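Local structure of bromo domain-containing protein (Trypanosoma brucei brucei, 5KO4) at residues R92-I95 / A96-L100. The protein is of unknown function, but this part of it is a bromodomain, a helical-bundle module that typically recognises acetylated lysine. Sequence-based numbering, arbitrary orientation.
Sequences RIEI and AMEDL
Glu94 lies beside Glu98 one turn further along helix 85-104, both side chains running the same way, with Glu94 CG 4.2 Å from Glu98 CG. Glu94 reaches out extended, CG anti to the backbone N (chi1 -171°), whereas Glu98, its CG anti to its own carbonyl carbon (chi1 -66°), brings that CG to 3.2 Å from Glu94 O and then bends at chi2. The two carboxylate planes are turned 78° apart. One water bridges them, donating to Glu94 OE2 and to Glu98 OE2, 2.6 Å from each. Beyond the pair, Glu94 OE1 is hydrogen-bonded to Tyr77 OH and Glu98 OE2 forms a salt bridge with Arg70, both partners belonging to helix 62-80.

Met97 crosses Glu94 obliquely: in one of its two conformers, CE comes to 4.2 Å from Glu94 CG, and SD meets Ile93 CG2 at 4.4 Å. Ile93 also packs on Val18 and Leu21 of helix 8-21, and Met97 on Met69 and Val73 of helix 62-80, so the buried side of helix 85-104 meets two neighbours in the bromodomain bundle. On the outer side Ile95 CG2 lies 3.8 Å from Asp99 OD2. Four i to i+4 backbone bonds run through the segment, the straightest from Met97 N to Ile93 O.

Like charges placed 4.7 Å apart, Glu94 OE2 to Glu98 OE2, would repel; the shared water, with Arg70 and Tyr77, probably offsets that cost and ties this helix to 62-80 through polar groups.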
loop_
_atom_site.group_PDB
_atom_site.type_symbol
_atom_site.label_atom_id
_atom_site.label_comp_id
_atom_site.label_asym_id
_atom_site.label_seq_id
_atom_site.Cartn_x
_atom_site.Cartn_y
_atom_site.Cartn_z
ATOM N N ARG A 92 5.666 11.149 9.513
ATOM C CA ARG A 92 6.385 10.927 10.775
ATOM C C ARG A 92 7.840 10.553 10.485
ATOM O O ARG A 92 8.742 10.976 11.203
ATOM C CB ARG A 92 5.729 9.824 11.611
ATOM C CG ARG A 92 4.318 10.126 12.101
ATOM C CD ARG A 92 4.100 11.533 12.634
ATOM N NE ARG A 92 5.007 11.860 13.747
ATOM C CZ ARG A 92 5.039 13.034 14.363
ATOM N NH1 ARG A 92 4.206 14.006 14.001
ATOM N NH2 ARG A 92 5.898 13.247 15.357
ATOM N N ILE A 93 8.071 9.774 9.426
ATOM C CA ILE A 93 9.414 9.387 9.022
ATOM C C ILE A 93 10.179 10.610 8.511
ATOM O O ILE A 93 11.348 10.770 8.851
ATOM C CB ILE A 93 9.323 8.258 7.969
ATOM C CG1 ILE A 93 8.903 6.952 8.657
ATOM C CG2 ILE A 93 10.666 8.078 7.217
ATOM C CD1 ILE A 93 8.485 5.850 7.716
ATOM N N GLU A 94 9.527 11.483 7.735
ATOM C CA GLU A 94 10.168 12.688 7.238
ATOM C C GLU A 94 10.583 13.583 8.405
ATOM O O GLU A 94 11.680 14.140 8.410
ATOM C CB GLU A 94 9.234 13.461 6.297
ATOM C CG GLU A 94 9.953 14.606 5.603
ATOM C CD GLU A 94 9.098 15.463 4.702
ATOM O OE1 GLU A 94 7.914 15.127 4.506
ATOM O OE2 GLU A 94 9.594 16.513 4.245
ATOM N N ILE A 95 9.699 13.724 9.398
ATOM C CA ILE A 95 9.979 14.529 10.574
ATOM C C ILE A 95 11.200 13.978 11.268
ATOM O O ILE A 95 12.099 14.735 11.615
ATOM C CB ILE A 95 8.744 14.551 11.508
ATOM C CG1 ILE A 95 7.633 15.403 10.887
ATOM C CG2 ILE A 95 9.113 15.078 12.890
ATOM C CD1 ILE A 95 6.317 15.212 11.465
ATOM N N ALA A 96 11.263 12.656 11.441
ATOM C CA ALA A 96 12.410 12.038 12.086
ATOM C C ALA A 96 13.682 12.254 11.327
ATOM O O ALA A 96 14.674 12.669 11.918
ATOM C CB ALA A 96 12.180 10.551 12.261
ATOM N N MET A 97 13.713 11.943 10.050
ATOM C CA MET A 97 14.980 12.075 9.347
ATOM C C MET A 97 15.411 13.572 9.247
ATOM O O MET A 97 16.590 13.848 9.438
ATOM C CB MET A 97 14.937 11.396 7.978
ATOM C CG MET A 97 14.057 12.056 6.993
ATOM S SD MET A 97 13.604 10.948 5.633
ATOM C CE MET A 97 13.127 12.107 4.480
ATOM N N GLU A 98 14.468 14.530 9.107
ATOM C CA GLU A 98 14.852 15.954 9.085
ATOM C C GLU A 98 15.412 16.400 10.456
ATOM O O GLU A 98 16.400 17.137 10.509
ATOM C CB GLU A 98 13.681 16.850 8.671
ATOM C CG GLU A 98 13.232 16.650 7.229
ATOM C CD GLU A 98 14.273 16.904 6.157
ATOM O OE1 GLU A 98 15.150 17.771 6.361
ATOM O OE2 GLU A 98 14.202 16.236 5.098
ATOM N N ASP A 99 14.857 15.873 11.559
ATOM C CA ASP A 99 15.380 16.185 12.894
ATOM C C ASP A 99 16.798 15.673 13.066
ATOM O O ASP A 99 17.562 16.241 13.852
ATOM C CB ASP A 99 14.517 15.531 13.983
ATOM C CG ASP A 99 13.135 16.112 14.188
ATOM O OD1 ASP A 99 12.863 17.225 13.661
ATOM O OD2 ASP A 99 12.312 15.449 14.850
ATOM N N LEU A 100 17.125 14.544 12.429
ATOM C CA LEU A 100 18.450 13.942 12.534
ATOM C C LEU A 100 19.440 14.549 11.531
ATOM O O LEU A 100 20.587 14.735 11.907
ATOM C CB LEU A 100 18.356 12.438 12.326
ATOM C CG LEU A 100 17.489 11.702 13.343
ATOM C CD1 LEU A 100 17.362 10.227 12.995
ATOM C CD2 LEU A 100 18.024 11.867 14.750
HETATM O O HOH W 1 12.083 16.885 3.689
#